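Local coordinates for integral membrane indolylacetylinositol arabinosyltransferase EmbB (PDB 7BVC), which probably transfers arabinose units during the building of the arabinan of arabinogalactan in the mycobacterial cell wall, as a membrane-embedded glycosyltransferase that is bound by ethambutol, at residues Gly412-Ala417 and Arg450-Arg455; Cys535-Leu540 and Ile563-Met568; Glu836-Ser841 and Val933-Ser938; Asp965-Met970 and Val990-Lys995. All blocks are in the same frame, centred on the assembly; numbering follows the deposited sequence.

Contact 1: Gly412-Ala417 and Arg450-Arg455; sequences GRLTPA and RIVMRR
Leu414, whose isobutyl group packs on Ile451 and Val452, gives its backbone N-H to Asp244 OD2 at the end of helix 231-244, and Thr415 OG1 is hydrogen-bonded to that same carboxylate oxygen. This double grip ties the turn between helices 391-411 and 415-428 to helix 231-244; the packing on helix 446-455 is made by side chains. No hydrogen bond joins residues 412-417 to 450-455; the contact is apolar with arginines around it. Leu414 CG lies 4.1 Å from Ile451 CG2, the two side chains sliding past each other in opposite senses, while Leu414 CD2 meets Val452 CG2 at 3.8 Å with the chains about at right angles. Leu414 CB starts off to one side, and its branched end is what closes on the helix. Ile451 CD1 reaches Gly412 CA at 4.2 Å. Gly412 follows helix 391-411 with a positive phi of 74°, a backbone shape that glycine takes readily. Beside this packing, the Arg455 chain bends at chi3 (90°), bringing its guanidinium near Gly412 and Arg413. Arg413 extends its chain away to a salt bridge with Asp247 and a hydrogen bond to the backbone carbonyl of Arg249. Branched aliphatic groups thus carry the packing, while Arg413, Arg450 and Arg454 find acidic partners outside the two segments. For Arg450 and Arg454 these lie on other protein chains, which makes this end of helix 446-455 part of an interface, with a 4'-phosphopantetheine about 9 Å from the Arg413 side chain.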
loop_
_atom_site.group_PDB
_atom_site.type_symbol
_atom_site.label_atom_id
_atom_site.label_comp_id
_atom_site.label_asym_id
_atom_site.label_seq_id
_atom_site.Cartn_x
_atom_site.Cartn_y
_atom_site.Cartn_z
ATOM N N GLY B 412 -21.926 43.413 12.878
ATOM C CA GLY B 412 -23.014 43.087 13.778
ATOM C C GLY B 412 -24.351 42.906 13.097
ATOM O O GLY B 412 -25.373 43.371 13.615
ATOM N N ARG B 413 -24.376 42.238 11.947
ATOM C CA ARG B 413 -25.593 42.032 11.178
ATOM C C ARG B 413 -25.744 40.553 10.856
ATOM O O ARG B 413 -24.841 39.745 11.085
ATOM C CB ARG B 413 -25.588 42.861 9.889
ATOM C CG ARG B 413 -25.723 44.353 10.113
ATOM C CD ARG B 413 -25.807 45.104 8.796
ATOM N NE ARG B 413 -26.142 46.510 8.992
ATOM C CZ ARG B 413 -26.302 47.383 8.003
ATOM N NH1 ARG B 413 -26.158 46.995 6.745
ATOM N NH2 ARG B 413 -26.606 48.644 8.271
ATOM N N LEU B 414 -26.909 40.201 10.312
ATOM C CA LEU B 414 -27.216 38.823 9.957
ATOM C C LEU B 414 -27.257 38.570 8.458
ATOM O O LEU B 414 -27.325 37.407 8.048
ATOM C CB LEU B 414 -28.561 38.401 10.568
ATOM C CG LEU B 414 -28.531 37.904 12.010
ATOM C CD1 LEU B 414 -29.933 37.871 12.582
ATOM C CD2 LEU B 414 -27.896 36.529 12.075
ATOM N N THR B 415 -27.222 39.616 7.628
ATOM C CA THR B 415 -27.321 39.395 6.187
ATOM C C THR B 415 -26.079 38.716 5.622
ATOM O O THR B 415 -26.229 37.757 4.841
ATOM C CB THR B 415 -27.632 40.716 5.476
ATOM O OG1 THR B 415 -28.849 41.262 5.998
ATOM C CG2 THR B 415 -27.792 40.489 3.984
ATOM N N PRO B 416 -24.848 39.138 5.942
ATOM C CA PRO B 416 -23.692 38.337 5.511
ATOM C C PRO B 416 -23.685 36.942 6.107
ATOM O O PRO B 416 -23.272 35.994 5.430
ATOM C CB PRO B 416 -22.486 39.164 5.981
ATOM C CG PRO B 416 -23.026 40.161 6.930
ATOM C CD PRO B 416 -24.423 40.426 6.519
ATOM N N ALA B 417 -24.142 36.782 7.351
ATOM C CA ALA B 417 -24.250 35.452 7.935
ATOM C C ALA B 417 -25.336 34.620 7.270
ATOM O O ALA B 417 -25.331 33.393 7.412
ATOM C CB ALA B 417 -24.518 35.555 9.435
ATOM N N ARG B 450 -24.439 35.208 19.487
ATOM C CA ARG B 450 -24.390 36.467 20.223
ATOM C C ARG B 450 -25.095 37.597 19.484
ATOM O O ARG B 450 -25.471 38.592 20.112
ATOM C CB ARG B 450 -22.937 36.853 20.502
ATOM C CG ARG B 450 -22.762 37.773 21.696
ATOM C CD ARG B 450 -21.307 37.851 22.133
ATOM N NE ARG B 450 -20.821 36.579 22.656
ATOM C CZ ARG B 450 -19.687 36.001 22.279
ATOM N NH1 ARG B 450 -18.914 36.579 21.370
ATOM N NH2 ARG B 450 -19.323 34.843 22.810
ATOM N N ILE B 451 -25.281 37.468 18.174
ATOM C CA ILE B 451 -26.017 38.463 17.399
ATOM C C ILE B 451 -27.500 38.126 17.337
ATOM O O ILE B 451 -28.351 39.013 17.435
ATOM C CB ILE B 451 -25.407 38.582 15.988
ATOM C CG1 ILE B 451 -24.014 39.204 16.055
ATOM C CG2 ILE B 451 -26.306 39.400 15.081
ATOM C CD1 ILE B 451 -23.199 38.990 14.803
ATOM N N VAL B 452 -27.821 36.842 17.166
ATOM C CA VAL B 452 -29.220 36.431 17.079
ATOM C C VAL B 452 -29.934 36.691 18.399
ATOM O O VAL B 452 -31.007 37.303 18.433
ATOM C CB VAL B 452 -29.323 34.953 16.663
ATOM C CG1 VAL B 452 -30.768 34.497 16.711
ATOM C CG2 VAL B 452 -28.759 34.758 15.269
ATOM N N MET B 453 -29.351 36.229 19.509
ATOM C CA MET B 453 -29.973 36.424 20.814
ATOM C C MET B 453 -30.005 37.884 21.243
ATOM O O MET B 453 -30.684 38.208 22.222
ATOM C CB MET B 453 -29.245 35.595 21.874
ATOM C CG MET B 453 -29.208 34.106 21.579
ATOM S SD MET B 453 -30.849 33.372 21.450
ATOM C CE MET B 453 -31.378 33.418 23.160
ATOM N N ARG B 454 -29.295 38.764 20.541
ATOM C CA ARG B 454 -29.295 40.191 20.833
ATOM C C ARG B 454 -30.289 40.963 19.980
ATOM O O ARG B 454 -30.926 41.899 20.472
ATOM C CB ARG B 454 -27.889 40.764 20.632
ATOM C CG ARG B 454 -27.810 42.277 20.623
ATOM C CD ARG B 454 -26.381 42.727 20.395
ATOM N NE ARG B 454 -25.450 42.029 21.277
ATOM C CZ ARG B 454 -24.181 41.777 20.977
ATOM N NH1 ARG B 454 -23.683 42.164 19.810
ATOM N NH2 ARG B 454 -23.409 41.135 21.843
ATOM N N ARG B 455 -30.443 40.587 18.712
ATOM C CA ARG B 455 -31.416 41.231 17.839
ATOM C C ARG B 455 -32.813 40.642 17.963
ATOM O O ARG B 455 -33.774 41.267 17.504
ATOM C CB ARG B 455 -30.962 41.145 16.379
ATOM C CG ARG B 455 -29.574 41.698 16.129
ATOM C CD ARG B 455 -29.359 41.981 14.655
ATOM N NE ARG B 455 -29.762 43.337 14.299
ATOM C CZ ARG B 455 -28.924 44.280 13.885
ATOM N NH1 ARG B 455 -27.632 44.015 13.769
ATOM N NH2 ARG B 455 -29.377 45.488 13.581
#

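Contact 2: Cys535-Leu540 and Ile563-Met568; sequences CLFPSL and IIFATM
The Phe565 ring has Leu536 CD2 over one face and Phe537 CE1 at its edge, close to the ring plane. The methyl contact is a CH-pi interaction: Leu536 CD2 sits 4.0 Å from the centroid of the Phe565 ring, 25° off the normal and displaced toward the rim. Phe537 CE1 comes to 3.8 Å from Phe565 CZ; the ring planes are 76° apart, yet the approach is oblique, neither a stack nor edge-to-face, with the centroids 5.8 Å apart. Leu540 CD2, one turn after Leu536, adds a slanting contact at 4.0 Å from Phe565 CZ. Leu536 owes its reach to a CG anti to the backbone N, which lets its two methyls spread over the neighbouring helix: CD1 goes to Phe565 CE2, and CD2 also touches Ile564 CG2 at 3.7 Å. The axes of these parts of helices 527-545 and 554-570 stay 12.0 Å apart and run at 128°, so long side chains must bridge the gap. Thr567 OG1 donates to Ile563 O at 2.7 Å, satisfying a hydroxyl in an apolar setting. Bound cardiolipin touches Phe537, Leu540 and Phe565, while Ile564 meets Met592 of helix 586-599. Purely apolar contact suits the membrane interior, where both helices are predicted to lie, and the groups joining them also offer a greasy surface to the lipid.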
loop_
_atom_site.group_PDB
_atom_site.type_symbol
_atom_site.label_atom_id
_atom_site.label_comp_id
_atom_site.label_asym_id
_atom_site.label_seq_id
_atom_site.Cartn_x
_atom_site.Cartn_y
_atom_site.Cartn_z
ATOM N N CYS B 535 3.475 24.968 10.114
ATOM C CA CYS B 535 3.104 26.290 10.594
ATOM C C CYS B 535 1.908 26.265 11.532
ATOM O O CYS B 535 1.691 27.237 12.263
ATOM C CB CYS B 535 2.809 27.216 9.411
ATOM S SG CYS B 535 4.136 27.303 8.192
ATOM N N LEU B 536 1.133 25.181 11.532
ATOM C CA LEU B 536 -0.046 25.092 12.380
ATOM C C LEU B 536 0.266 24.604 13.788
ATOM O O LEU B 536 -0.292 25.131 14.757
ATOM C CB LEU B 536 -1.080 24.165 11.734
ATOM C CG LEU B 536 -2.245 23.709 12.612
ATOM C CD1 LEU B 536 -3.163 24.873 12.935
ATOM C CD2 LEU B 536 -3.013 22.585 11.940
ATOM N N PHE B 537 1.143 23.611 13.937
ATOM C CA PHE B 537 1.261 23.011 15.267
ATOM C C PHE B 537 2.073 23.857 16.253
ATOM O O PHE B 537 1.606 24.087 17.381
ATOM C CB PHE B 537 1.834 21.594 15.164
ATOM C CG PHE B 537 0.860 20.590 14.621
ATOM C CD1 PHE B 537 -0.225 20.181 15.377
ATOM C CD2 PHE B 537 1.025 20.057 13.356
ATOM C CE1 PHE B 537 -1.125 19.261 14.879
ATOM C CE2 PHE B 537 0.128 19.136 12.855
ATOM C CZ PHE B 537 -0.947 18.737 13.616
ATOM N N PRO B 538 3.277 24.334 15.901
ATOM C CA PRO B 538 3.993 25.206 16.849
ATOM C C PRO B 538 3.242 26.484 17.171
ATOM O O PRO B 538 3.332 26.982 18.299
ATOM C CB PRO B 538 5.324 25.494 16.142
ATOM C CG PRO B 538 5.139 25.076 14.751
ATOM C CD PRO B 538 4.134 23.985 14.756
ATOM N N SER B 539 2.495 27.035 16.212
ATOM C CA SER B 539 1.689 28.214 16.505
ATOM C C SER B 539 0.597 27.900 17.518
ATOM O O SER B 539 0.294 28.736 18.376
ATOM C CB SER B 539 1.085 28.770 15.219
ATOM O OG SER B 539 0.171 27.848 14.654
ATOM N N LEU B 540 0.013 26.703 17.450
ATOM C CA LEU B 540 -0.955 26.289 18.461
ATOM C C LEU B 540 -0.303 26.183 19.832
ATOM O O LEU B 540 -0.830 26.696 20.829
ATOM C CB LEU B 540 -1.582 24.952 18.069
ATOM C CG LEU B 540 -2.584 24.376 19.069
ATOM C CD1 LEU B 540 -3.793 25.285 19.205
ATOM C CD2 LEU B 540 -3.000 22.976 18.660
ATOM N N ILE B 563 -10.760 26.254 12.052
ATOM C CA ILE B 563 -11.171 25.867 10.705
ATOM C C ILE B 563 -10.217 24.834 10.125
ATOM O O ILE B 563 -10.645 23.858 9.500
ATOM C CB ILE B 563 -11.283 27.105 9.797
ATOM C CG1 ILE B 563 -12.462 27.971 10.228
ATOM C CG2 ILE B 563 -11.420 26.695 8.340
ATOM C CD1 ILE B 563 -12.513 29.298 9.543
ATOM N N ILE B 564 -8.910 25.026 10.314
ATOM C CA ILE B 564 -7.950 24.078 9.753
ATOM C C ILE B 564 -8.111 22.701 10.389
ATOM O O ILE B 564 -8.100 21.672 9.696
ATOM C CB ILE B 564 -6.515 24.608 9.909
ATOM C CG1 ILE B 564 -6.334 25.898 9.109
ATOM C CG2 ILE B 564 -5.514 23.566 9.449
ATOM C CD1 ILE B 564 -4.923 26.429 9.126
ATOM N N PHE B 565 -8.287 22.654 11.712
ATOM C CA PHE B 565 -8.444 21.365 12.380
ATOM C C PHE B 565 -9.772 20.711 12.021
ATOM O O PHE B 565 -9.837 19.490 11.825
ATOM C CB PHE B 565 -8.311 21.540 13.891
ATOM C CG PHE B 565 -6.896 21.466 14.382
ATOM C CD1 PHE B 565 -6.250 20.248 14.484
ATOM C CD2 PHE B 565 -6.208 22.616 14.726
ATOM C CE1 PHE B 565 -4.947 20.177 14.931
ATOM C CE2 PHE B 565 -4.904 22.550 15.174
ATOM C CZ PHE B 565 -4.273 21.329 15.277
ATOM N N ALA B 566 -10.842 21.499 11.913
ATOM C CA ALA B 566 -12.121 20.943 11.494
ATOM C C ALA B 566 -12.067 20.441 10.059
ATOM O O ALA B 566 -12.751 19.474 9.719
ATOM C CB ALA B 566 -13.225 21.985 11.657
ATOM N N THR B 567 -11.255 21.071 9.210
ATOM C CA THR B 567 -11.073 20.574 7.850
ATOM C C THR B 567 -10.336 19.241 7.854
ATOM O O THR B 567 -10.721 18.301 7.148
ATOM C CB THR B 567 -10.315 21.603 7.012
ATOM O OG1 THR B 567 -11.046 22.834 6.991
ATOM C CG2 THR B 567 -10.131 21.101 5.590
ATOM N N MET B 568 -9.257 19.146 8.636
ATOM C CA MET B 568 -8.547 17.876 8.744
ATOM C C MET B 568 -9.439 16.781 9.317
ATOM O O MET B 568 -9.254 15.602 9.002
ATOM C CB MET B 568 -7.293 18.037 9.602
ATOM C CG MET B 568 -6.054 18.421 8.817
ATOM S SD MET B 568 -4.681 18.877 9.889
ATOM C CE MET B 568 -4.826 17.628 11.161
#

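Contact 3: Glu836-Ser841 and Val933-Ser938; sequences ESRLSS and VAEDLS. With CA (calcium ion), chain K.
Ser837 and Asp936 face each other as an antiparallel hydrogen-bonded pair: Ser837 N donates to Asp936 O at 3.2 Å, almost straight at 177°, and Asp936 N returns a weak bond to Ser837 O. Two residues on, Ala934 N gives a 3.3 Å bond to Leu839 O, with a weak, strongly bent partner from Leu839 N to Ala934 O. The Asp936 side chain leaves the sheet on the face shared with Ser837, Leu839 and Ala934. There its OD2 binds calcium at 2.7 Å, joined by Ser938 O at 2.5 Å, and Asp943 O completes the protein ligands. CG of Asp936 stands anti to the backbone N (chi1 162°), which carries the carboxylate to the metal. Strand 837-845 is an edge strand of a four-stranded antiparallel sheet, and strand 929-936 lies between it and strand 882-889. Together with a second such sheet, which includes strand 945-947, this belongs to the C-terminal domain, of a family grouped with carbohydrate-binding folds; the calcium ties the end of one strand to the loop leading to the next. Small Ala934 suits the buried face, where it meets Val883 and Ile945. Across the sheet, Arg838 and Glu935 lie side by side and form a long salt bridge, with NE of Arg838 3.8 Å from OE2 of Glu935 and the charged planes nearly perpendicular. Leu937 CD2 reaches the edge of the Arg838 guanidinium and lies 3.8 Å from Glu836 OE2. At the other end, Val933 CG1 rests 4.0 Å from Ser840 OG.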
loop_
_atom_site.group_PDB
_atom_site.type_symbol
_atom_site.label_atom_id
_atom_site.label_comp_id
_atom_site.label_asym_id
_atom_site.label_seq_id
_atom_site.Cartn_x
_atom_site.Cartn_y
_atom_site.Cartn_z
ATOM N N GLU B 836 26.346 -20.118 -27.462
ATOM C CA GLU B 836 26.664 -18.734 -27.785
ATOM C C GLU B 836 26.289 -18.494 -29.241
ATOM O O GLU B 836 26.743 -19.223 -30.129
ATOM C CB GLU B 836 28.142 -18.438 -27.551
ATOM C CG GLU B 836 28.531 -18.332 -26.090
ATOM C CD GLU B 836 29.974 -17.911 -25.910
ATOM O OE1 GLU B 836 30.848 -18.481 -26.596
ATOM O OE2 GLU B 836 30.233 -17.009 -25.087
ATOM N N SER B 837 25.470 -17.477 -29.481
ATOM C CA SER B 837 24.865 -17.249 -30.783
ATOM C C SER B 837 25.398 -15.965 -31.405
ATOM O O SER B 837 25.609 -14.967 -30.711
ATOM C CB SER B 837 23.343 -17.174 -30.664
ATOM O OG SER B 837 22.783 -18.466 -30.506
ATOM N N ARG B 838 25.617 -16.005 -32.717
ATOM C CA ARG B 838 26.040 -14.841 -33.477
ATOM C C ARG B 838 25.246 -14.781 -34.772
ATOM O O ARG B 838 24.686 -15.782 -35.229
ATOM C CB ARG B 838 27.543 -14.871 -33.784
ATOM C CG ARG B 838 28.427 -14.435 -32.632
ATOM C CD ARG B 838 28.852 -15.620 -31.786
ATOM N NE ARG B 838 29.718 -15.226 -30.681
ATOM C CZ ARG B 838 31.033 -15.412 -30.664
ATOM N NH1 ARG B 838 31.635 -15.989 -31.694
ATOM N NH2 ARG B 838 31.745 -15.022 -29.616
ATOM N N LEU B 839 25.209 -13.593 -35.367
ATOM C CA LEU B 839 24.477 -13.373 -36.605
ATOM C C LEU B 839 24.931 -12.056 -37.210
ATOM O O LEU B 839 25.098 -11.066 -36.497
ATOM C CB LEU B 839 22.959 -13.360 -36.359
ATOM C CG LEU B 839 22.011 -13.147 -37.544
ATOM C CD1 LEU B 839 20.773 -14.008 -37.392
ATOM C CD2 LEU B 839 21.612 -11.687 -37.653
ATOM N N SER B 840 25.133 -12.059 -38.524
ATOM C CA SER B 840 25.503 -10.849 -39.252
ATOM C C SER B 840 24.806 -10.906 -40.603
ATOM O O SER B 840 25.220 -11.667 -41.481
ATOM C CB SER B 840 27.016 -10.739 -39.413
ATOM O OG SER B 840 27.645 -10.553 -38.158
ATOM N N SER B 841 23.761 -10.100 -40.769
ATOM C CA SER B 841 22.928 -10.183 -41.956
ATOM C C SER B 841 23.690 -9.689 -43.181
ATOM O O SER B 841 24.845 -9.261 -43.109
ATOM C CB SER B 841 21.651 -9.373 -41.758
ATOM O OG SER B 841 20.860 -9.919 -40.719
ATOM N N VAL B 933 23.722 -6.772 -36.519
ATOM C CA VAL B 933 24.662 -7.593 -35.765
ATOM C C VAL B 933 24.012 -7.924 -34.426
ATOM O O VAL B 933 23.801 -7.039 -33.588
ATOM C CB VAL B 933 26.025 -6.905 -35.585
ATOM C CG1 VAL B 933 26.784 -6.902 -36.899
ATOM C CG2 VAL B 933 25.860 -5.477 -35.099
ATOM N N ALA B 934 23.669 -9.195 -34.237
ATOM C CA ALA B 934 23.016 -9.659 -33.024
ATOM C C ALA B 934 23.909 -10.669 -32.320
ATOM O O ALA B 934 24.634 -11.431 -32.964
ATOM C CB ALA B 934 21.654 -10.289 -33.326
ATOM N N GLU B 935 23.852 -10.665 -30.992
ATOM C CA GLU B 935 24.717 -11.531 -30.201
ATOM C C GLU B 935 24.076 -11.789 -28.847
ATOM O O GLU B 935 23.655 -10.850 -28.161
ATOM C CB GLU B 935 26.103 -10.910 -30.037
ATOM C CG GLU B 935 27.119 -11.825 -29.386
ATOM C CD GLU B 935 28.502 -11.213 -29.352
ATOM O OE1 GLU B 935 28.651 -10.056 -29.797
ATOM O OE2 GLU B 935 29.445 -11.890 -28.892
ATOM N N ASP B 936 24.011 -13.071 -28.481
ATOM C CA ASP B 936 23.460 -13.551 -27.218
ATOM C C ASP B 936 24.498 -14.460 -26.575
ATOM O O ASP B 936 24.754 -15.561 -27.071
ATOM C CB ASP B 936 22.141 -14.291 -27.442
ATOM C CG ASP B 936 21.751 -15.166 -26.267
ATOM O OD1 ASP B 936 21.082 -14.662 -25.345
ATOM O OD2 ASP B 936 22.105 -16.364 -26.270
ATOM N N LEU B 937 25.097 -14.002 -25.476
ATOM C CA LEU B 937 26.206 -14.704 -24.843
ATOM C C LEU B 937 25.852 -15.276 -23.476
ATOM O O LEU B 937 26.760 -15.619 -22.709
ATOM C CB LEU B 937 27.414 -13.777 -24.717
ATOM C CG LEU B 937 27.989 -13.221 -26.019
ATOM C CD1 LEU B 937 29.202 -12.358 -25.725
ATOM C CD2 LEU B 937 28.345 -14.348 -26.974
ATOM N N SER B 938 24.570 -15.382 -23.146
ATOM C CA SER B 938 24.134 -15.941 -21.873
ATOM C C SER B 938 23.619 -17.356 -22.091
ATOM O O SER B 938 22.840 -17.600 -23.018
ATOM C CB SER B 938 23.047 -15.072 -21.240
ATOM O OG SER B 938 22.766 -15.492 -19.917
HETATM CA CA CA K . 20.870 -18.025 -24.535
#

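Contact 4: Asp965-Met970 and Val990-Lys995; sequences DQPVLM and VTEVPK
One hydrogen bond joins Lys995 to Pro967: Lys995 N donates to Pro967 O at 3.2 Å and 165°, the donor tilted out of the carbonyl plane. As Pro967 has no N-H of its own, its carbonyl is the backbone group it can offer. Two further oxygens approach the proline ring without bonding to it: Val993 O comes to CG of Pro967 at 3.4 Å, and Glu992 OE1 lies 3.9 Å from CB of Pro967, its extended chain laying the carboxylate beside the ring. Apolar contact follows. Pro994 CB rests 4.2 Å from Leu969 CB. The chains come closest at the two prolines, Pro967 CA and Pro994 CA being 5.0 Å apart, and their rings limit the backbone freedom there. The Lys995 methylenes run alongside Gln966; CD lies 4.4 Å from Gln966 CB, and the extended chain carries the ammonium onward. The touching parts run nearly at right angles (95°), and this is therefore a crossing of chains, not a strand pair. Strand 968-970, at the edge of the mixed sheet, pairs in parallel with 996-999 through Leu969 and its bonds to Phe996 and Ile998. Val993 and Pro994 pack on Leu1028 of strand 1028-1037, while Leu969 touches Thr1024 of helix 1024-1027.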
loop_
_atom_site.group_PDB
_atom_site.type_symbol
_atom_site.label_atom_id
_atom_site.label_comp_id
_atom_site.label_asym_id
_atom_site.label_seq_id
_atom_site.Cartn_x
_atom_site.Cartn_y
_atom_site.Cartn_z
ATOM N N ASP B 965 -13.860 13.546 -37.211
ATOM C CA ASP B 965 -15.241 13.121 -37.408
ATOM C C ASP B 965 -15.516 11.718 -36.894
ATOM O O ASP B 965 -16.590 11.472 -36.340
ATOM C CB ASP B 965 -15.603 13.193 -38.897
ATOM C CG ASP B 965 -15.737 14.616 -39.397
ATOM O OD1 ASP B 965 -15.549 15.552 -38.593
ATOM O OD2 ASP B 965 -16.031 14.800 -40.596
ATOM N N GLN B 966 -14.580 10.792 -37.069
ATOM C CA GLN B 966 -14.802 9.420 -36.640
ATOM C C GLN B 966 -14.837 9.337 -35.116
ATOM O O GLN B 966 -14.041 9.997 -34.439
ATOM C CB GLN B 966 -13.706 8.507 -37.183
ATOM C CG GLN B 966 -13.399 8.713 -38.654
ATOM C CD GLN B 966 -12.206 7.903 -39.110
ATOM O OE1 GLN B 966 -11.464 7.358 -38.295
ATOM N NE2 GLN B 966 -12.013 7.818 -40.420
ATOM N N PRO B 967 -15.741 8.541 -34.548
ATOM C CA PRO B 967 -15.761 8.376 -33.090
ATOM C C PRO B 967 -14.536 7.614 -32.608
ATOM O O PRO B 967 -14.093 6.651 -33.238
ATOM C CB PRO B 967 -17.050 7.589 -32.835
ATOM C CG PRO B 967 -17.346 6.915 -34.127
ATOM C CD PRO B 967 -16.851 7.829 -35.202
ATOM N N VAL B 968 -13.993 8.054 -31.477
ATOM C CA VAL B 968 -12.764 7.506 -30.920
ATOM C C VAL B 968 -12.967 7.272 -29.431
ATOM O O VAL B 968 -13.495 8.138 -28.725
ATOM C CB VAL B 968 -11.568 8.450 -31.170
ATOM C CG1 VAL B 968 -10.438 8.165 -30.200
ATOM C CG2 VAL B 968 -11.085 8.324 -32.603
ATOM N N LEU B 969 -12.551 6.100 -28.951
ATOM C CA LEU B 969 -12.607 5.780 -27.530
ATOM C C LEU B 969 -11.301 6.232 -26.888
ATOM O O LEU B 969 -10.262 5.585 -27.051
ATOM C CB LEU B 969 -12.839 4.286 -27.322
ATOM C CG LEU B 969 -13.425 3.826 -25.986
ATOM C CD1 LEU B 969 -14.169 2.520 -26.171
ATOM C CD2 LEU B 969 -12.347 3.668 -24.930
ATOM N N MET B 970 -11.348 7.345 -26.170
ATOM C CA MET B 970 -10.184 7.878 -25.477
ATOM C C MET B 970 -10.254 7.474 -24.014
ATOM O O MET B 970 -11.303 7.620 -23.380
ATOM C CB MET B 970 -10.122 9.399 -25.604
ATOM C CG MET B 970 -9.569 9.890 -26.927
ATOM S SD MET B 970 -9.675 11.679 -27.098
ATOM C CE MET B 970 -11.289 11.852 -27.842
ATOM N N VAL B 990 -28.221 3.937 -25.775
ATOM C CA VAL B 990 -27.458 3.246 -26.806
ATOM C C VAL B 990 -26.241 4.088 -27.161
ATOM O O VAL B 990 -26.320 5.319 -27.230
ATOM C CB VAL B 990 -28.330 2.963 -28.046
ATOM C CG1 VAL B 990 -27.499 2.382 -29.173
ATOM C CG2 VAL B 990 -29.441 2.008 -27.679
ATOM N N THR B 991 -25.115 3.416 -27.385
ATOM C CA THR B 991 -23.825 4.039 -27.625
ATOM C C THR B 991 -23.417 3.819 -29.079
ATOM O O THR B 991 -23.897 2.901 -29.745
ATOM C CB THR B 991 -22.780 3.455 -26.660
ATOM O OG1 THR B 991 -23.187 3.714 -25.312
ATOM C CG2 THR B 991 -21.420 4.083 -26.858
ATOM N N GLU B 992 -22.545 4.692 -29.581
ATOM C CA GLU B 992 -21.998 4.535 -30.919
ATOM C C GLU B 992 -20.912 3.458 -30.933
ATOM O O GLU B 992 -20.526 2.908 -29.899
ATOM C CB GLU B 992 -21.430 5.858 -31.428
ATOM C CG GLU B 992 -22.478 6.833 -31.920
ATOM C CD GLU B 992 -21.884 8.164 -32.331
ATOM O OE1 GLU B 992 -20.715 8.426 -31.980
ATOM O OE2 GLU B 992 -22.583 8.947 -33.005
ATOM N N VAL B 993 -20.418 3.163 -32.127
ATOM C CA VAL B 993 -19.377 2.163 -32.338
ATOM C C VAL B 993 -18.078 2.897 -32.652
ATOM O O VAL B 993 -18.010 3.618 -33.655
ATOM C CB VAL B 993 -19.744 1.188 -33.469
ATOM C CG1 VAL B 993 -18.613 0.209 -33.708
ATOM C CG2 VAL B 993 -21.028 0.453 -33.134
ATOM N N PRO B 994 -17.036 2.749 -31.842
ATOM C CA PRO B 994 -15.783 3.456 -32.105
ATOM C C PRO B 994 -14.937 2.742 -33.146
ATOM O O PRO B 994 -15.127 1.563 -33.450
ATOM C CB PRO B 994 -15.092 3.448 -30.739
ATOM C CG PRO B 994 -15.554 2.181 -30.122
ATOM C CD PRO B 994 -16.966 1.951 -30.605
ATOM N N LYS B 995 -13.979 3.491 -33.696
ATOM C CA LYS B 995 -13.058 2.962 -34.687
ATOM C C LYS B 995 -11.609 2.934 -34.228
ATOM O O LYS B 995 -10.831 2.139 -34.765
ATOM C CB LYS B 995 -13.148 3.774 -35.989
ATOM C CG LYS B 995 -14.562 4.193 -36.336
ATOM C CD LYS B 995 -14.762 4.304 -37.833
ATOM C CE LYS B 995 -16.211 4.620 -38.163
ATOM N NZ LYS B 995 -16.419 4.845 -39.619
#

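How the contacts relate
The four contacts follow one another along the chain, each closing before the next opens. Contacts 1 and 2 both belong to the helical, GT-C-like membrane part, with centres 27 Å apart and nearest atoms about 13 Å apart; contact 1 lies near the phosphopantetheine and contact 2 borders a cardiolipin. Contacts 3 and 4 share the EmbC C-terminal region but sit in different sheets, their centres 46 Å apart. Contact 3, at the calcium site, is 86 Å from contact 1, centre to centre, on the opposite side of the chain's centre. Helix packing in the membrane part and sheet contacts in the C-terminal part, one of them at a calcium site, thus lie in separate regions of the protein.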